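Local atomic coordinates of pyruvate carboxylase n-terminal domain (Aquifex aeolicus, PDB entry 1ULZ), a protein that forms the biotin carboxylase subunit of a pyruvate carboxylase, an ATP-grasp family protein built from three successive domains. Residues T394-E397 with A398-M402; N423-E427 with K428-A432. The protein carries 1 engineered substitution. All coordinates share one frame; numbering follows the deposited sequence.

Contact 1 (T394-E397 with A398-M402)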
ATOM      1  N   THR A 394      -7.789 -13.153  -3.243  1.00 22.65           N
ATOM      2  CA  THR A 394      -9.092 -13.773  -3.043  1.00 23.47           C
ATOM      3  C   THR A 394      -9.856 -13.150  -1.885  1.00 23.66           C
ATOM      4  O   THR A 394      -9.272 -12.520  -1.002  1.00 24.92           O
ATOM      5  CB  THR A 394      -8.945 -15.269  -2.752  1.00 23.45           C
ATOM      6  OG1 THR A 394      -8.219 -15.442  -1.528  1.00 22.90           O
ATOM      7  CG2 THR A 394      -8.206 -15.960  -3.881  1.00 22.62           C
ATOM      8  N   TRP A 395     -11.167 -13.354  -1.885  1.00 23.47           N
ATOM      9  CA  TRP A 395     -12.026 -12.811  -0.846  1.00 24.01           C
ATOM     10  C   TRP A 395     -11.609 -13.186   0.574  1.00 23.95           C
ATOM     11  O   TRP A 395     -11.512 -12.319   1.438  1.00 23.19           O
ATOM     12  CB  TRP A 395     -13.473 -13.253  -1.070  1.00 23.44           C
ATOM     13  CG  TRP A 395     -14.369 -12.894   0.066  1.00 21.83           C
ATOM     14  CD1 TRP A 395     -14.970 -13.754   0.941  1.00 22.52           C
ATOM     15  CD2 TRP A 395     -14.749 -11.573   0.474  1.00 22.49           C
ATOM     16  NE1 TRP A 395     -15.702 -13.049   1.867  1.00 24.14           N
ATOM     17  CE2 TRP A 395     -15.582 -11.709   1.603  1.00 23.19           C
ATOM     18  CE3 TRP A 395     -14.465 -10.288  -0.006  1.00 22.79           C
ATOM     19  CZ2 TRP A 395     -16.135 -10.609   2.260  1.00 21.69           C
ATOM     20  CZ3 TRP A 395     -15.013  -9.199   0.647  1.00 22.10           C
ATOM     21  CH2 TRP A 395     -15.839  -9.368   1.769  1.00 21.62           C
ATOM     22  N   ASP A 396     -11.360 -14.468   0.828  1.00 25.52           N
ATOM     23  CA  ASP A 396     -10.994 -14.861   2.182  1.00 26.70           C
ATOM     24  C   ASP A 396      -9.662 -14.286   2.637  1.00 25.25           C
ATOM     25  O   ASP A 396      -9.509 -13.936   3.809  1.00 24.92           O
ATOM     26  CB  ASP A 396     -10.981 -16.382   2.348  1.00 29.78           C
ATOM     27  CG  ASP A 396     -10.889 -16.794   3.812  1.00 33.88           C
ATOM     28  OD1 ASP A 396      -9.788 -17.174   4.272  1.00 34.55           O
ATOM     29  OD2 ASP A 396     -11.924 -16.707   4.512  1.00 36.53           O
ATOM     30  N   GLU A 397      -8.702 -14.176   1.721  1.00 24.21           N
ATOM     31  CA  GLU A 397      -7.403 -13.613   2.066  1.00 23.13           C
ATOM     32  C   GLU A 397      -7.530 -12.131   2.397  1.00 23.02           C
ATOM     33  O   GLU A 397      -6.830 -11.620   3.267  1.00 22.92           O
ATOM     34  CB  GLU A 397      -6.423 -13.788   0.917  1.00 23.25           C
ATOM     35  CG  GLU A 397      -6.196 -15.224   0.530  1.00 27.36           C
ATOM     36  CD  GLU A 397      -5.133 -15.366  -0.526  1.00 28.74           C
ATOM     37  OE1 GLU A 397      -3.940 -15.422  -0.166  1.00 32.50           O
ATOM     38  OE2 GLU A 397      -5.488 -15.400  -1.718  1.00 30.15           O
ATOM     39  N   ALA A 398      -8.426 -11.444   1.694  1.00 23.19           N
ATOM     40  CA  ALA A 398      -8.642 -10.020   1.918  1.00 22.17           C
ATOM     41  C   ALA A 398      -9.273  -9.826   3.292  1.00 22.02           C
ATOM     42  O   ALA A 398      -8.935  -8.888   4.014  1.00 21.35           O
ATOM     43  CB  ALA A 398      -9.548  -9.453   0.834  1.00 21.61           C
ATOM     44  N   VAL A 399     -10.190 -10.722   3.646  1.00 22.09           N
ATOM     45  CA  VAL A 399     -10.853 -10.656   4.942  1.00 21.38           C
ATOM     46  C   VAL A 399      -9.831 -10.842   6.062  1.00 22.26           C
ATOM     47  O   VAL A 399      -9.801 -10.075   7.023  1.00 21.59           O
ATOM     48  CB  VAL A 399     -11.940 -11.748   5.071  1.00 21.90           C
ATOM     49  CG1 VAL A 399     -12.547 -11.723   6.470  1.00 17.75           C
ATOM     50  CG2 VAL A 399     -13.022 -11.528   4.011  1.00 21.99           C
ATOM     51  N   GLU A 400      -8.993 -11.867   5.932  1.00 21.94           N
ATOM     52  CA  GLU A 400      -7.973 -12.142   6.934  1.00 22.33           C
ATOM     53  C   GLU A 400      -6.933 -11.031   7.000  1.00 20.96           C
ATOM     54  O   GLU A 400      -6.429 -10.721   8.080  1.00 22.23           O
ATOM     55  CB  GLU A 400      -7.300 -13.491   6.658  1.00 22.76           C
ATOM     56  CG  GLU A 400      -8.248 -14.675   6.817  1.00 25.22           C
ATOM     57  CD  GLU A 400      -8.968 -14.682   8.165  1.00 28.66           C
ATOM     58  OE1 GLU A 400     -10.190 -14.952   8.186  1.00 30.03           O
ATOM     59  OE2 GLU A 400      -8.320 -14.423   9.205  1.00 29.19           O
ATOM     60  N   ARG A 401      -6.609 -10.425   5.858  1.00 19.58           N
ATOM     61  CA  ARG A 401      -5.638  -9.331   5.863  1.00 18.95           C
ATOM     62  C   ARG A 401      -6.221  -8.150   6.634  1.00 18.19           C
ATOM     63  O   ARG A 401      -5.527  -7.525   7.435  1.00 18.66           O
ATOM     64  CB  ARG A 401      -5.292  -8.874   4.447  1.00 18.78           C
ATOM     65  CG  ARG A 401      -4.253  -7.751   4.407  1.00 20.85           C
ATOM     66  CD  ARG A 401      -2.902  -8.266   3.887  1.00 23.89           C
ATOM     67  NE  ARG A 401      -2.926  -8.415   2.444  1.00 22.86           N
ATOM     68  CZ  ARG A 401      -2.121  -9.200   1.736  1.00 23.36           C
ATOM     69  NH1 ARG A 401      -2.260  -9.233   0.419  1.00 21.02           N
ATOM     70  NH2 ARG A 401      -1.201  -9.957   2.326  1.00 20.93           N
ATOM     71  N   MET A 402      -7.497  -7.849   6.392  1.00 17.72           N
ATOM     72  CA  MET A 402      -8.149  -6.745   7.083  1.00 19.32           C
ATOM     73  C   MET A 402      -8.165  -6.980   8.595  1.00 19.18           C
ATOM     74  O   MET A 402      -7.770  -6.109   9.364  1.00 21.22           O
ATOM     75  CB  MET A 402      -9.580  -6.559   6.575  1.00 18.68           C
ATOM     76  CG  MET A 402     -10.334  -5.416   7.241  1.00 17.90           C
ATOM     77  SD  MET A 402      -9.477  -3.822   7.087  1.00 21.00           S
ATOM     78  CE  MET A 402     -10.111  -3.225   5.553  1.00 17.73           C
TER
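Four successive i to i+4 backbone bonds, from A398 N to T394 O through R401 N to E397 O, wind T394-M402 into the first turns of the alpha helix 395-407, with T394 at the N-cap position. This helix belongs to the biotin carboxylase C-terminal domain and packs against the antiparallel sheet through strands 332-339 and 384-392. Within it W395 and V399 lie one turn apart. With CG anti to the backbone N (chi1 172°), the indole of W395 is carried forward, over the following turn, and lays one face over the methyl CG2 of V399. That methyl stands 3.8 Å from the centroid of the five-membered ring, a CH-pi contact, and its nearest ring atom is CE2 of W395, at 3.5 Å. Branching at CB suits V399 to the place: CG2, beside the backbone N and anti to the carbonyl carbon, turns to the indole, while CG1 takes the other position. A398, small and buried, touches I334 of strand 332-339, consistent with close packing of helix on sheet.

On the polar side D396 and E400, one turn apart, extend in much the same direction, their carboxylate planes 33° apart. OD2 of D396 lies 4.4 Å from OE1 of E400; the like charges are probably eased by the neighbouring cation K431, and R403 pairs with OE2 of E400. R401 instead reaches across the subunit interface to E23 of the second subunit. Between D396 and E400 the closest side-chain approach is made by the CG methylene of E400, 3.9 Å from the carboxylate oxygen OD1 of D396.

Contact 2 (N423-E427 with K428-A432)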
ATOM      1  N   ASN A 423     -14.899  -7.967  14.830  1.00 23.07           N
ATOM      2  CA  ASN A 423     -15.921  -9.002  14.964  1.00 24.51           C
ATOM      3  C   ASN A 423     -16.585  -9.322  13.617  1.00 24.48           C
ATOM      4  O   ASN A 423     -16.866 -10.484  13.312  1.00 24.94           O
ATOM      5  CB  ASN A 423     -16.994  -8.595  15.981  1.00 26.26           C
ATOM      6  CG  ASN A 423     -16.520  -8.716  17.420  1.00 28.20           C
ATOM      7  OD1 ASN A 423     -15.718  -9.588  17.749  1.00 28.17           O
ATOM      8  ND2 ASN A 423     -17.038  -7.852  18.289  1.00 29.07           N
ATOM      9  N   ILE A 424     -16.838  -8.294  12.811  1.00 23.60           N
ATOM     10  CA  ILE A 424     -17.455  -8.511  11.508  1.00 22.65           C
ATOM     11  C   ILE A 424     -16.557  -9.399  10.658  1.00 21.51           C
ATOM     12  O   ILE A 424     -17.031 -10.322  10.000  1.00 22.47           O
ATOM     13  CB  ILE A 424     -17.706  -7.173  10.760  1.00 22.23           C
ATOM     14  CG1 ILE A 424     -18.732  -6.332  11.526  1.00 21.68           C
ATOM     15  CG2 ILE A 424     -18.210  -7.442   9.351  1.00 20.87           C
ATOM     16  CD1 ILE A 424     -19.046  -4.997  10.881  1.00 21.36           C
ATOM     17  N   MET A 425     -15.255  -9.126  10.679  1.00 21.26           N
ATOM     18  CA  MET A 425     -14.303  -9.912   9.898  1.00 22.74           C
ATOM     19  C   MET A 425     -14.282 -11.368  10.359  1.00 23.54           C
ATOM     20  O   MET A 425     -13.943 -12.257   9.582  1.00 24.06           O
ATOM     21  CB  MET A 425     -12.884  -9.330  10.018  1.00 23.42           C
ATOM     22  CG  MET A 425     -12.715  -7.902   9.516  1.00 22.18           C
ATOM     23  SD  MET A 425     -13.102  -7.732   7.770  1.00 23.59           S
ATOM     24  CE  MET A 425     -14.361  -6.446   7.812  1.00 23.61           C
ATOM     25  N   LYS A 426     -14.635 -11.604  11.623  1.00 24.19           N
ATOM     26  CA  LYS A 426     -14.660 -12.961  12.181  1.00 27.22           C
ATOM     27  C   LYS A 426     -16.010 -13.642  11.996  1.00 28.21           C
ATOM     28  O   LYS A 426     -16.117 -14.860  12.131  1.00 28.99           O
ATOM     29  CB  LYS A 426     -14.382 -12.948  13.687  1.00 27.42           C
ATOM     30  CG  LYS A 426     -12.992 -12.563  14.114  1.00 30.10           C
ATOM     31  CD  LYS A 426     -12.891 -12.641  15.633  1.00 30.23           C
ATOM     32  CE  LYS A 426     -11.489 -12.303  16.115  1.00 31.63           C
ATOM     33  NZ  LYS A 426     -11.429 -12.296  17.602  1.00 33.08           N
ATOM     34  N   GLU A 427     -17.038 -12.855  11.699  1.00 29.48           N
ATOM     35  CA  GLU A 427     -18.380 -13.389  11.557  1.00 30.45           C
ATOM     36  C   GLU A 427     -18.561 -14.347  10.383  1.00 31.43           C
ATOM     37  O   GLU A 427     -18.165 -14.070   9.247  1.00 31.56           O
ATOM     38  CB  GLU A 427     -19.390 -12.232  11.499  1.00 30.73           C
ATOM     39  CG  GLU A 427     -20.824 -12.643  11.825  1.00 32.52           C
ATOM     40  CD  GLU A 427     -21.524 -13.270  10.640  1.00 34.19           C
ATOM     41  OE1 GLU A 427     -22.342 -14.188  10.839  1.00 35.21           O
ATOM     42  OE2 GLU A 427     -21.261 -12.832   9.499  1.00 36.44           O
ATOM     43  N   LYS A 428     -19.169 -15.487  10.689  1.00 31.80           N
ATOM     44  CA  LYS A 428     -19.425 -16.550   9.726  1.00 32.18           C
ATOM     45  C   LYS A 428     -19.993 -16.119   8.371  1.00 30.42           C
ATOM     46  O   LYS A 428     -19.449 -16.476   7.324  1.00 28.91           O
ATOM     47  CB  LYS A 428     -20.357 -17.588  10.360  1.00 35.03           C
ATOM     48  CG  LYS A 428     -20.853 -18.645   9.390  1.00 39.18           C
ATOM     49  CD  LYS A 428     -21.883 -19.566  10.048  1.00 42.76           C
ATOM     50  CE  LYS A 428     -22.589 -20.434   9.005  1.00 44.80           C
ATOM     51  NZ  LYS A 428     -23.620 -21.332   9.622  1.00 47.38           N
ATOM     52  N   ASP A 429     -21.083 -15.362   8.375  1.00 29.83           N
ATOM     53  CA  ASP A 429     -21.670 -14.953   7.105  1.00 29.55           C
ATOM     54  C   ASP A 429     -20.802 -13.990   6.311  1.00 28.92           C
ATOM     55  O   ASP A 429     -20.661 -14.138   5.095  1.00 28.18           O
ATOM     56  CB  ASP A 429     -23.060 -14.351   7.314  1.00 30.07           C
ATOM     57  CG  ASP A 429     -24.042 -15.353   7.899  1.00 31.27           C
ATOM     58  OD1 ASP A 429     -23.930 -16.561   7.584  1.00 32.15           O
ATOM     59  OD2 ASP A 429     -24.928 -14.933   8.669  1.00 31.88           O
ATOM     60  N   PHE A 430     -20.216 -13.002   6.977  1.00 27.30           N
ATOM     61  CA  PHE A 430     -19.371 -12.069   6.248  1.00 28.41           C
ATOM     62  C   PHE A 430     -18.214 -12.830   5.596  1.00 28.46           C
ATOM     63  O   PHE A 430     -17.885 -12.598   4.429  1.00 28.65           O
ATOM     64  CB  PHE A 430     -18.837 -10.969   7.173  1.00 27.16           C
ATOM     65  CG  PHE A 430     -18.010  -9.936   6.456  1.00 27.01           C
ATOM     66  CD1 PHE A 430     -16.629 -10.012   6.450  1.00 25.33           C
ATOM     67  CD2 PHE A 430     -18.620  -8.923   5.737  1.00 26.25           C
ATOM     68  CE1 PHE A 430     -15.869  -9.098   5.740  1.00 25.61           C
ATOM     69  CE2 PHE A 430     -17.861  -8.008   5.024  1.00 27.35           C
ATOM     70  CZ  PHE A 430     -16.484  -8.101   5.029  1.00 25.74           C
ATOM     71  N   LYS A 431     -17.611 -13.756   6.337  1.00 28.46           N
ATOM     72  CA  LYS A 431     -16.503 -14.535   5.795  1.00 29.78           C
ATOM     73  C   LYS A 431     -16.935 -15.316   4.569  1.00 29.09           C
ATOM     74  O   LYS A 431     -16.170 -15.461   3.612  1.00 29.01           O
ATOM     75  CB  LYS A 431     -15.959 -15.508   6.838  1.00 30.91           C
ATOM     76  CG  LYS A 431     -15.317 -14.835   8.026  1.00 34.49           C
ATOM     77  CD  LYS A 431     -14.333 -15.779   8.675  1.00 36.40           C
ATOM     78  CE  LYS A 431     -13.330 -16.249   7.632  1.00 38.66           C
ATOM     79  NZ  LYS A 431     -12.172 -16.945   8.246  1.00 39.93           N
ATOM     80  N   ALA A 432     -18.165 -15.816   4.604  1.00 29.59           N
ATOM     81  CA  ALA A 432     -18.713 -16.586   3.499  1.00 30.75           C
ATOM     82  C   ALA A 432     -19.144 -15.660   2.360  1.00 31.55           C
ATOM     83  O   ALA A 432     -19.523 -16.123   1.279  1.00 31.37           O
ATOM     84  CB  ALA A 432     -19.906 -17.417   3.984  1.00 29.89           C
TER
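E427 turns its carboxylate onto the backbone of the residues that follow. OE2 accepts from F430 N at 2.7 Å, met nearly along the C-O axis, while OE1 accepts from D429 N at 3.0 Å, the donor standing 40° out of the carboxylate plane. The bend at chi2 (-81°) folds the chain back to bring both oxygens there. Glutamate suits the place because its longer chain can curl round to the amides of the first turn, where a negative group would also meet the positive end of the helix dipole. Its carbonyl O is used as well, accepting from K431 N at 3.0 Å.

Beside this polar cluster sits an apolar one. CG2 of I424 lies over one face of the F430 ring, 4.1 Å from its centroid in a CH-pi contact. M425 runs alongside F430, its SD 4.8 Å from the ring centroid and 58° off the normal, an oblique Met-aromatic contact, and its CE comes within 3.7 Å of F430 CE1. The unbranched thioether chain, bent at chi2 and chi3, brings SD and CE to the ring.

Helix 418-426 ends here, and E427, the first residue to leave helical angles, is the N-cap of helix 428-432, its side chain making the capping bonds. The aliphatic part of K431 crosses the bend, its CG 3.3 Å from M425 O.

Farther out, Y439 OH is also hydrogen-bonded to OE2 of E427, so this oxygen has a partner beyond the backbone amide, and H443 NE2 is hydrogen-bonded to OD2 of D429. W395 and F435 meet the F430 ring, while M402, R403 and L406 of helix 395-407 pack against M425.

In the fold
Contact 1 comes first along the chain, just after strand 384-392, in the opening turns of helix 395-407. The chain then passes through strand 410-411 into helix 418-426, and contact 2 runs from the end of that helix into helix 428-432. Each contact is local and closes no more than a turn or two; the two are in series, neither nesting nor crossing, with centres about 11 Å apart. They meet directly: K431 NZ of contact 2 forms a salt bridge with E400 OE1 of contact 1 (2.8 Å), and W395 NE1 probably bonds to K431 O. Helix 395-407, lying on the antiparallel sheet, is thereby joined to the junction of helices 418-426 and 428-432.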